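PDB 5XFM: alpha-glucosidase from Bacteroides thetaiotaomicron, which hydrolyses glycosidic bonds as a bifunctional family 97 glycoside hydrolase, releasing beta-L-arabinopyranosyl and alpha-galactosyl residues. Local coordinates for residues Q15-D23 with Y94-H102; M413-D424 with T436-N447. The protein carries 1 engineered substitution. All coordinates share one frame; numbering follows the deposited sequence.

Interaction 1 (Q15-D23 with Y94-H102); sequences QDVVVKGPD and YRANELTCH
Val17 and Val19 of one beta-sheet settle on Leu99 of another, a face-to-face contact between two layers of the N-terminal domain in which apolar packing at one end gives way to a polar clasp at the other. Strand 17-20 belongs to the sheet that continues through 26-31, and 94-102 lies within strand 91-104 of the facing sheet, flanked by 69-83 and 110-117. The two axes approach to 7.1 Å and run nearly antiparallel, at 162°, yet no backbone hydrogen bond joins them; side chains fill the gap. Val17 and Leu99 meet tip to tip, Val17 CG1 lying 3.7 Å from Leu99 CD2. Val19 crosses the same leucine closer to its root, with Val19 CB 3.9 Å from Leu99 CB. With Leu99 CG anti to the backbone N (chi1 172°) and CD2 anti to CA, CD2 comes between the two valines and touches a CG1 methyl of each. Beyond Val19, Asn97 reaches across the layers and donates from ND2 to Lys20 O at 3.0 Å, with an N-H...O angle of 158°. The acceptor lies close to the amide plane, whereas ND2 sits above the carbonyl plane of Lys20. The other end of the amide is held as well: Arg95 NH1 donates almost straight to Asn97 OD1 at 3.0 Å, in its own guanidinium plane but well above the plane of the Asn97 carbonyl. Arg95 in turn bends at chi2 and slides past Pro22, so that Pro22 CG covers one face of the guanidinium, toward its rim, and lies 3.7 Å from Arg95 CG. Leu28 and Val117 also pack on Val19. Such interlayer packing of stacked antiparallel sheets is the hallmark of a beta-sandwich, consistent with the galactose mutarotase-like fold expected for this domain.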
loop_
_atom_site.group_PDB
_atom_site.type_symbol
_atom_site.label_atom_id
_atom_site.label_comp_id
_atom_site.label_asym_id
_atom_site.label_seq_id
_atom_site.Cartn_x
_atom_site.Cartn_y
_atom_site.Cartn_z
ATOM N N GLN A 15 12.414 33.489 -1.702
ATOM C CA GLN A 15 11.486 32.667 -2.471
ATOM C C GLN A 15 11.003 33.382 -3.728
ATOM O O GLN A 15 10.673 34.573 -3.704
ATOM C CB GLN A 15 10.294 32.235 -1.604
ATOM C CG GLN A 15 9.310 33.341 -1.265
ATOM C CD GLN A 15 9.724 34.132 -0.045
ATOM O OE1 GLN A 15 10.822 33.954 0.480
ATOM N NE2 GLN A 15 8.850 35.024 0.403
ATOM N N ASP A 16 10.995 32.650 -4.836
ATOM C CA ASP A 16 10.515 33.193 -6.096
ATOM C C ASP A 16 8.994 33.308 -6.113
ATOM O O ASP A 16 8.442 34.273 -6.643
ATOM C CB ASP A 16 11.003 32.331 -7.261
ATOM C CG ASP A 16 12.510 32.338 -7.386
ATOM O OD1 ASP A 16 13.105 33.429 -7.280
ATOM O OD2 ASP A 16 13.102 31.259 -7.589
ATOM N N VAL A 17 8.331 32.316 -5.523
ATOM C CA VAL A 17 6.875 32.255 -5.503
ATOM C C VAL A 17 6.413 31.295 -4.405
ATOM O O VAL A 17 7.145 30.380 -4.030
ATOM C CB VAL A 17 6.326 31.796 -6.876
ATOM C CG1 VAL A 17 6.797 30.382 -7.180
ATOM C CG2 VAL A 17 4.803 31.890 -6.932
ATOM N N VAL A 18 5.200 31.500 -3.903
ATOM C CA VAL A 18 4.641 30.672 -2.841
ATOM C C VAL A 18 3.248 30.161 -3.228
ATOM O O VAL A 18 2.434 30.911 -3.768
ATOM C CB VAL A 18 4.556 31.457 -1.510
ATOM C CG1 VAL A 18 3.693 30.721 -0.494
ATOM C CG2 VAL A 18 5.947 31.695 -0.949
ATOM N N VAL A 19 2.976 28.887 -2.952
ATOM C CA VAL A 19 1.647 28.330 -3.171
ATOM C C VAL A 19 1.128 27.704 -1.877
ATOM O O VAL A 19 1.877 27.064 -1.149
ATOM C CB VAL A 19 1.649 27.283 -4.311
ATOM C CG1 VAL A 19 2.645 26.171 -4.032
ATOM C CG2 VAL A 19 0.252 26.715 -4.529
ATOM N N LYS A 20 -0.153 27.918 -1.588
ATOM C CA LYS A 20 -0.757 27.457 -0.340
ATOM C C LYS A 20 -1.906 26.476 -0.570
ATOM O O LYS A 20 -2.526 26.467 -1.628
ATOM C CB LYS A 20 -1.272 28.651 0.467
ATOM C CG LYS A 20 -0.261 29.775 0.639
ATOM C CD LYS A 20 -0.885 30.978 1.329
ATOM C CE LYS A 20 0.125 32.095 1.525
ATOM N NZ LYS A 20 -0.452 33.210 2.321
ATOM N N GLY A 21 -2.166 25.631 0.418
ATOM C CA GLY A 21 -3.370 24.821 0.428
ATOM C C GLY A 21 -4.574 25.717 0.628
ATOM O O GLY A 21 -4.417 26.873 1.006
ATOM N N PRO A 22 -5.784 25.183 0.401
ATOM C CA PRO A 22 -7.033 25.952 0.487
ATOM C C PRO A 22 -7.253 26.667 1.829
ATOM O O PRO A 22 -7.716 27.813 1.833
ATOM C CB PRO A 22 -8.105 24.878 0.266
ATOM C CG PRO A 22 -7.428 23.876 -0.609
ATOM C CD PRO A 22 -6.022 23.811 -0.082
ATOM N N ASP A 23 -6.919 26.020 2.941
ATOM C CA ASP A 23 -7.079 26.661 4.243
ATOM C C ASP A 23 -5.807 27.396 4.658
ATOM O O ASP A 23 -5.726 27.934 5.758
ATOM C CB ASP A 23 -7.484 25.635 5.312
ATOM C CG ASP A 23 -6.409 24.584 5.581
ATOM O OD1 ASP A 23 -5.261 24.713 5.099
ATOM O OD2 ASP A 23 -6.720 23.607 6.296
ATOM N N TYR A 94 -12.049 16.719 -3.977
ATOM C CA TYR A 94 -10.679 17.180 -4.114
ATOM C C TYR A 94 -10.609 18.691 -4.405
ATOM O O TYR A 94 -11.122 19.184 -5.415
ATOM C CB TYR A 94 -9.983 16.376 -5.215
ATOM C CG TYR A 94 -8.556 16.775 -5.473
ATOM C CD1 TYR A 94 -7.640 16.885 -4.430
ATOM C CD2 TYR A 94 -8.116 17.019 -6.767
ATOM C CE1 TYR A 94 -6.324 17.251 -4.675
ATOM C CE2 TYR A 94 -6.805 17.382 -7.021
ATOM C CZ TYR A 94 -5.916 17.498 -5.975
ATOM O OH TYR A 94 -4.617 17.862 -6.235
ATOM N N ARG A 95 -9.944 19.403 -3.502
ATOM C CA ARG A 95 -9.805 20.854 -3.541
ATOM C C ARG A 95 -8.344 21.204 -3.320
ATOM O O ARG A 95 -7.790 20.927 -2.257
ATOM C CB ARG A 95 -10.695 21.497 -2.472
ATOM C CG ARG A 95 -10.575 23.003 -2.296
ATOM C CD ARG A 95 -10.825 23.815 -3.559
ATOM N NE ARG A 95 -10.640 25.246 -3.303
ATOM C CZ ARG A 95 -9.516 25.919 -3.538
ATOM N NH1 ARG A 95 -8.471 25.305 -4.067
ATOM N NH2 ARG A 95 -9.440 27.213 -3.252
ATOM N N ALA A 96 -7.716 21.804 -4.326
ATOM C CA ALA A 96 -6.293 22.116 -4.233
ATOM C C ALA A 96 -5.919 23.349 -5.043
ATOM O O ALA A 96 -6.657 23.768 -5.936
ATOM C CB ALA A 96 -5.468 20.932 -4.691
ATOM N N ASN A 97 -4.770 23.933 -4.727
ATOM C CA ASN A 97 -4.231 25.010 -5.547
ATOM C C ASN A 97 -3.022 24.535 -6.333
ATOM O O ASN A 97 -2.142 23.869 -5.794
ATOM C CB ASN A 97 -3.879 26.230 -4.693
ATOM C CG ASN A 97 -5.109 26.934 -4.152
ATOM O OD1 ASN A 97 -6.138 27.008 -4.822
ATOM N ND2 ASN A 97 -5.010 27.452 -2.933
ATOM N N GLU A 98 -2.996 24.878 -7.614
ATOM C CA GLU A 98 -1.971 24.404 -8.530
ATOM C C GLU A 98 -1.027 25.509 -8.985
ATOM O O GLU A 98 -1.455 26.532 -9.525
ATOM C CB GLU A 98 -2.615 23.758 -9.753
ATOM C CG GLU A 98 -1.620 23.121 -10.697
ATOM C CD GLU A 98 -2.265 22.667 -11.993
ATOM O OE1 GLU A 98 -2.414 21.442 -12.181
ATOM O OE2 GLU A 98 -2.637 23.536 -12.812
ATOM N N LEU A 99 0.260 25.297 -8.745
ATOM C CA LEU A 99 1.305 26.200 -9.201
ATOM C C LEU A 99 2.090 25.569 -10.342
ATOM O O LEU A 99 2.673 24.509 -10.177
ATOM C CB LEU A 99 2.253 26.549 -8.056
ATOM C CG LEU A 99 3.492 27.347 -8.465
ATOM C CD1 LEU A 99 3.087 28.707 -9.031
ATOM C CD2 LEU A 99 4.452 27.499 -7.297
ATOM N N THR A 100 2.107 26.217 -11.499
ATOM C CA THR A 100 2.917 25.748 -12.613
ATOM C C THR A 100 4.120 26.656 -12.793
ATOM O O THR A 100 3.979 27.853 -13.018
ATOM C CB THR A 100 2.123 25.680 -13.936
ATOM O OG1 THR A 100 0.972 24.839 -13.771
ATOM C CG2 THR A 100 3.001 25.108 -15.045
ATOM N N CYS A 101 5.304 26.079 -12.657
ATOM C CA CYS A 101 6.555 26.806 -12.813
ATOM C C CYS A 101 7.249 26.450 -14.125
ATOM O O CYS A 101 7.414 25.271 -14.457
ATOM C CB CYS A 101 7.481 26.519 -11.629
ATOM S SG CYS A 101 6.816 27.090 -10.046
ATOM N N HIS A 102 7.650 27.477 -14.864
ATOM C CA HIS A 102 8.369 27.285 -16.114
ATOM C C HIS A 102 9.843 27.593 -15.936
ATOM O O HIS A 102 10.225 28.740 -15.696
ATOM C CB HIS A 102 7.764 28.145 -17.228
ATOM C CG HIS A 102 6.353 27.781 -17.571
ATOM N ND1 HIS A 102 5.264 28.308 -16.911
ATOM C CD2 HIS A 102 5.854 26.944 -18.511
ATOM C CE1 HIS A 102 4.154 27.806 -17.426
ATOM N NE2 HIS A 102 4.485 26.978 -18.401
#

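Interaction 2 (M413-D424 with T436-N447); sequences MRLYEDILSDAD and TLPRGWERMYPN
The ring of Tyr416 takes the edge of Trp441 on one face, Trp441 CH2 standing 3.6 Å from Tyr416 CG, in an edge-to-face pair whose planes meet at 61°. The indole has neighbours from its own segment on both sides: Pro438 CA and Arg439 N over one face, Tyr445 CE2 over the other. Tyr445 carries Leu420 CD1 on a face of its ring, a CH-pi contact 3.7 Å from the centroid and 17° off the normal, while Trp441 CB lies at its edge. Both phenol hydroxyls then find polar partners across the contact. Tyr416 OH accepts the backbone N-H of Thr436 at 3.0 Å, and Thr436 CG2 comes obliquely against the same ring. Tyr445 OH donates to the anti lone pair of Glu417 OE1 at 3.1 Å; the extended glutamate, with CG anti to the backbone N (chi1 -179°), crosses the phenol at about a right angle and sends OE2 to Ser216. In the catalytic domain, a TIM-barrel-type domain, helix 410-425 leads into strand 429-432, and the chain then returns through 436-447 to the neighbouring parallel strand 448-451. Between these two adjacent strands, where a barrel usually has a longer helix, the chain carries only the short helix 441-444. Near the end of 410-425, Asn447 ND2 donates to Leu420 O at 2.8 Å in the carbonyl plane, adding a second donor to an oxygen that already accepts Asp424 N within the helix. The amide is pinned at both ends, since Asn447 OD1 receives Tyr286 OH. Asp424, whose CB packs 3.5 Å from Asn447 ND2, directs its carboxylate to Tyr292 and Thr288.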
loop_
_atom_site.group_PDB
_atom_site.type_symbol
_atom_site.label_atom_id
_atom_site.label_comp_id
_atom_site.label_asym_id
_atom_site.label_seq_id
_atom_site.Cartn_x
_atom_site.Cartn_y
_atom_site.Cartn_z
ATOM N N MET A 413 7.563 -2.600 -14.729
ATOM C CA MET A 413 6.343 -1.791 -14.772
ATOM C C MET A 413 5.508 -2.167 -15.998
ATOM O O MET A 413 4.275 -2.328 -15.916
ATOM C CB MET A 413 6.672 -0.293 -14.802
ATOM C CG MET A 413 7.467 0.207 -13.602
ATOM S SD MET A 413 6.633 -0.129 -12.039
ATOM C CE MET A 413 7.691 -1.432 -11.411
ATOM N N ARG A 414 6.196 -2.306 -17.129
ATOM C CA ARG A 414 5.571 -2.729 -18.376
ATOM C C ARG A 414 4.864 -4.050 -18.155
ATOM O O ARG A 414 3.707 -4.222 -18.569
ATOM C CB ARG A 414 6.605 -2.855 -19.499
ATOM C CG ARG A 414 7.051 -1.527 -20.083
ATOM C CD ARG A 414 8.161 -1.709 -21.113
ATOM N NE ARG A 414 8.682 -0.423 -21.578
ATOM C CZ ARG A 414 9.970 -0.089 -21.582
ATOM N NH1 ARG A 414 10.881 -0.947 -21.150
ATOM N NH2 ARG A 414 10.350 1.102 -22.023
ATOM N N LEU A 415 5.548 -4.970 -17.469
ATOM C CA LEU A 415 4.945 -6.274 -17.214
ATOM C C LEU A 415 3.678 -6.190 -16.329
ATOM O O LEU A 415 2.643 -6.784 -16.667
ATOM C CB LEU A 415 5.973 -7.200 -16.577
ATOM C CG LEU A 415 5.516 -8.636 -16.332
ATOM C CD1 LEU A 415 5.070 -9.295 -17.637
ATOM C CD2 LEU A 415 6.639 -9.411 -15.695
ATOM N N TYR A 416 3.763 -5.464 -15.210
ATOM C CA TYR A 416 2.609 -5.236 -14.328
ATOM C C TYR A 416 1.396 -4.753 -15.103
ATOM O O TYR A 416 0.284 -5.303 -14.989
ATOM C CB TYR A 416 2.919 -4.190 -13.242
ATOM C CG TYR A 416 3.734 -4.656 -12.055
ATOM C CD1 TYR A 416 3.192 -5.508 -11.094
ATOM C CD2 TYR A 416 5.033 -4.195 -11.862
ATOM C CE1 TYR A 416 3.938 -5.917 -10.001
ATOM C CE2 TYR A 416 5.780 -4.595 -10.775
ATOM C CZ TYR A 416 5.231 -5.452 -9.849
ATOM O OH TYR A 416 5.993 -5.842 -8.771
ATOM N N GLU A 417 1.615 -3.687 -15.869
ATOM C CA GLU A 417 0.527 -3.048 -16.589
ATOM C C GLU A 417 -0.076 -3.961 -17.656
ATOM O O GLU A 417 -1.291 -4.129 -17.703
ATOM C CB GLU A 417 1.010 -1.739 -17.212
ATOM C CG GLU A 417 -0.049 -0.982 -17.971
ATOM C CD GLU A 417 0.477 0.340 -18.502
ATOM O OE1 GLU A 417 0.512 1.322 -17.725
ATOM O OE2 GLU A 417 0.878 0.394 -19.683
ATOM N N ASP A 418 0.767 -4.563 -18.493
ATOM C CA ASP A 418 0.272 -5.464 -19.538
ATOM C C ASP A 418 -0.515 -6.655 -18.958
ATOM O O ASP A 418 -1.534 -7.077 -19.528
ATOM C CB ASP A 418 1.431 -5.965 -20.410
ATOM C CG ASP A 418 2.118 -4.840 -21.172
ATOM O OD1 ASP A 418 1.564 -3.722 -21.215
ATOM O OD2 ASP A 418 3.195 -5.074 -21.756
ATOM N N ILE A 419 -0.052 -7.182 -17.827
ATOM C CA ILE A 419 -0.769 -8.268 -17.170
ATOM C C ILE A 419 -2.148 -7.780 -16.739
ATOM O O ILE A 419 -3.163 -8.446 -16.994
ATOM C CB ILE A 419 -0.010 -8.814 -15.943
ATOM C CG1 ILE A 419 1.216 -9.611 -16.379
ATOM C CG2 ILE A 419 -0.914 -9.693 -15.101
ATOM C CD1 ILE A 419 2.138 -9.983 -15.221
ATOM N N LEU A 420 -2.190 -6.608 -16.112
ATOM C CA LEU A 420 -3.472 -6.026 -15.706
ATOM C C LEU A 420 -4.442 -5.804 -16.875
ATOM O O LEU A 420 -5.658 -6.012 -16.740
ATOM C CB LEU A 420 -3.246 -4.698 -14.973
ATOM C CG LEU A 420 -2.967 -4.837 -13.478
ATOM C CD1 LEU A 420 -2.360 -3.571 -12.887
ATOM C CD2 LEU A 420 -4.287 -5.158 -12.794
ATOM N N SER A 421 -3.900 -5.371 -18.007
ATOM C CA SER A 421 -4.707 -5.016 -19.167
ATOM C C SER A 421 -5.298 -6.273 -19.847
ATOM O O SER A 421 -6.495 -6.319 -20.176
ATOM C CB SER A 421 -3.861 -4.194 -20.144
ATOM O OG SER A 421 -4.640 -3.672 -21.197
ATOM N N ASP A 422 -4.461 -7.287 -20.068
ATOM C CA ASP A 422 -4.951 -8.561 -20.619
ATOM C C ASP A 422 -5.979 -9.197 -19.662
ATOM O O ASP A 422 -7.019 -9.744 -20.082
ATOM C CB ASP A 422 -3.788 -9.520 -20.880
ATOM C CG ASP A 422 -2.930 -9.098 -22.073
ATOM O OD1 ASP A 422 -3.414 -8.320 -22.928
ATOM O OD2 ASP A 422 -1.771 -9.552 -22.157
ATOM N N ALA A 423 -5.676 -9.110 -18.371
ATOM C CA ALA A 423 -6.579 -9.598 -17.341
ATOM C C ALA A 423 -7.944 -8.955 -17.474
ATOM O O ALA A 423 -8.958 -9.655 -17.518
ATOM C CB ALA A 423 -6.012 -9.335 -15.955
ATOM N N ASP A 424 -7.976 -7.626 -17.541
ATOM C CA ASP A 424 -9.254 -6.953 -17.697
ATOM C C ASP A 424 -9.954 -7.370 -18.969
ATOM O O ASP A 424 -11.179 -7.481 -18.987
ATOM C CB ASP A 424 -9.121 -5.439 -17.710
ATOM C CG ASP A 424 -10.477 -4.763 -17.822
ATOM O OD1 ASP A 424 -11.253 -4.865 -16.845
ATOM O OD2 ASP A 424 -10.792 -4.196 -18.896
ATOM N N THR A 436 6.217 -4.798 -5.949
ATOM C CA THR A 436 6.504 -3.446 -5.531
ATOM C C THR A 436 5.266 -2.782 -4.953
ATOM O O THR A 436 4.148 -3.295 -5.091
ATOM C CB THR A 436 7.029 -2.614 -6.693
ATOM O OG1 THR A 436 7.527 -1.358 -6.212
ATOM C CG2 THR A 436 5.937 -2.389 -7.744
ATOM N N LEU A 437 5.480 -1.634 -4.313
ATOM C CA LEU A 437 4.400 -0.840 -3.746
ATOM C C LEU A 437 3.446 -0.395 -4.848
ATOM O O LEU A 437 3.895 -0.017 -5.928
ATOM C CB LEU A 437 4.966 0.386 -3.020
ATOM C CG LEU A 437 3.988 1.329 -2.323
ATOM C CD1 LEU A 437 3.592 0.711 -0.996
ATOM C CD2 LEU A 437 4.565 2.734 -2.116
ATOM N N PRO A 438 2.126 -0.456 -4.589
ATOM C CA PRO A 438 1.148 0.077 -5.543
ATOM C C PRO A 438 1.205 1.599 -5.542
ATOM O O PRO A 438 1.364 2.210 -4.484
ATOM C CB PRO A 438 -0.189 -0.433 -5.003
ATOM C CG PRO A 438 0.047 -0.562 -3.534
ATOM C CD PRO A 438 1.469 -1.031 -3.400
ATOM N N ARG A 439 1.115 2.210 -6.713
ATOM C CA ARG A 439 1.277 3.654 -6.788
ATOM C C ARG A 439 0.034 4.313 -7.387
ATOM O O ARG A 439 0.053 4.779 -8.529
ATOM C CB ARG A 439 2.539 3.979 -7.584
ATOM C CG ARG A 439 3.813 3.909 -6.734
ATOM C CD ARG A 439 4.924 3.226 -7.510
ATOM N NE ARG A 439 6.249 3.306 -6.894
ATOM C CZ ARG A 439 6.896 2.271 -6.364
ATOM N NH1 ARG A 439 6.335 1.071 -6.342
ATOM N NH2 ARG A 439 8.107 2.437 -5.849
ATOM N N GLY A 440 -1.048 4.339 -6.610
ATOM C CA GLY A 440 -2.308 4.871 -7.090
ATOM C C GLY A 440 -2.994 3.883 -8.020
ATOM O O GLY A 440 -3.832 4.264 -8.837
ATOM N N TRP A 441 -2.631 2.608 -7.903
ATOM C CA TRP A 441 -3.055 1.612 -8.882
ATOM C C TRP A 441 -4.557 1.259 -8.880
ATOM O O TRP A 441 -5.083 0.855 -9.920
ATOM C CB TRP A 441 -2.212 0.339 -8.705
ATOM C CG TRP A 441 -0.807 0.507 -9.240
ATOM C CD1 TRP A 441 -0.236 1.669 -9.679
ATOM C CD2 TRP A 441 0.173 -0.521 -9.442
ATOM N NE1 TRP A 441 1.041 1.432 -10.119
ATOM C CE2 TRP A 441 1.319 0.096 -9.985
ATOM C CE3 TRP A 441 0.197 -1.903 -9.211
ATOM C CZ2 TRP A 441 2.476 -0.618 -10.300
ATOM C CZ3 TRP A 441 1.346 -2.611 -9.525
ATOM C CH2 TRP A 441 2.471 -1.967 -10.062
ATOM N N GLU A 442 -5.253 1.454 -7.758
ATOM C CA GLU A 442 -6.696 1.193 -7.705
ATOM C C GLU A 442 -7.463 2.080 -8.690
ATOM O O GLU A 442 -8.380 1.622 -9.381
ATOM C CB GLU A 442 -7.250 1.424 -6.289
ATOM C CG GLU A 442 -6.798 0.426 -5.215
ATOM C CD GLU A 442 -5.561 0.882 -4.459
ATOM O OE1 GLU A 442 -4.838 1.762 -4.979
ATOM O OE2 GLU A 442 -5.323 0.374 -3.338
ATOM N N ARG A 443 -7.078 3.351 -8.760
ATOM C CA ARG A 443 -7.721 4.278 -9.671
ATOM C C ARG A 443 -7.208 4.064 -11.085
ATOM O O ARG A 443 -7.984 4.076 -12.037
ATOM C CB ARG A 443 -7.490 5.726 -9.241
ATOM C CG ARG A 443 -8.279 6.725 -10.067
ATOM C CD ARG A 443 -8.643 7.944 -9.249
ATOM N NE ARG A 443 -9.402 8.909 -10.040
ATOM C CZ ARG A 443 -10.723 8.851 -10.198
ATOM N NH1 ARG A 443 -11.416 7.867 -9.630
ATOM N NH2 ARG A 443 -11.351 9.768 -10.928
ATOM N N MET A 444 -5.899 3.883 -11.227
ATOM C CA MET A 444 -5.322 3.697 -12.550
ATOM C C MET A 444 -5.840 2.434 -13.255
ATOM O O MET A 444 -6.039 2.452 -14.473
ATOM C CB MET A 444 -3.800 3.678 -12.459
ATOM C CG MET A 444 -3.227 5.017 -12.045
ATOM S SD MET A 444 -1.587 4.945 -11.318
ATOM C CE MET A 444 -0.586 4.555 -12.750
ATOM N N TYR A 445 -6.079 1.362 -12.492
ATOM C CA TYR A 445 -6.503 0.067 -13.054
ATOM C C TYR A 445 -7.777 -0.498 -12.409
ATOM O O TYR A 445 -7.741 -0.972 -11.273
ATOM C CB TYR A 445 -5.378 -0.960 -12.910
ATOM C CG TYR A 445 -4.042 -0.484 -13.431
ATOM C CD1 TYR A 445 -3.745 -0.529 -14.788
ATOM C CD2 TYR A 445 -3.081 0.027 -12.563
ATOM C CE1 TYR A 445 -2.523 -0.092 -15.264
ATOM C CE2 TYR A 445 -1.867 0.463 -13.027
ATOM C CZ TYR A 445 -1.589 0.405 -14.374
ATOM O OH TYR A 445 -0.368 0.847 -14.834
ATOM N N PRO A 446 -8.892 -0.498 -13.158
ATOM C CA PRO A 446 -10.219 -0.920 -12.679
ATOM C C PRO A 446 -10.259 -2.332 -12.093
ATOM O O PRO A 446 -11.097 -2.596 -11.230
ATOM C CB PRO A 446 -11.087 -0.857 -13.943
ATOM C CG PRO A 446 -10.395 0.116 -14.837
ATOM C CD PRO A 446 -8.926 -0.033 -14.556
ATOM N N ASN A 447 -9.381 -3.219 -12.551
ATOM C CA ASN A 447 -9.402 -4.612 -12.092
ATOM C C ASN A 447 -8.294 -4.945 -11.090
ATOM O O ASN A 447 -8.115 -6.097 -10.705
ATOM C CB ASN A 447 -9.329 -5.568 -13.289
ATOM C CG ASN A 447 -8.128 -5.303 -14.185
ATOM O OD1 ASN A 447 -7.761 -4.153 -14.441
ATOM N ND2 ASN A 447 -7.525 -6.370 -14.679
#

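How the interactions relate
From the N terminus, the chain lays down strand 17-20 and returns to it 71 residues later with 94-102, after an intervening passage rich in strand and without helix; interaction 1 thereby ties two sheets of the N-terminal domain together. The chain finishes that domain before entering the barrel-type catalytic domain, where interaction 2 closes a much shorter excursion, with 11 residues between its segments, among them strand 429-432, and joins helix 410-425 to the segment leading into strand 448-451. The two closures follow in series, neither nested nor crossed. Their centres lie 30 Å apart and their nearest atoms about 9 Å, so the two contacts do not touch, and each lies within its own domain.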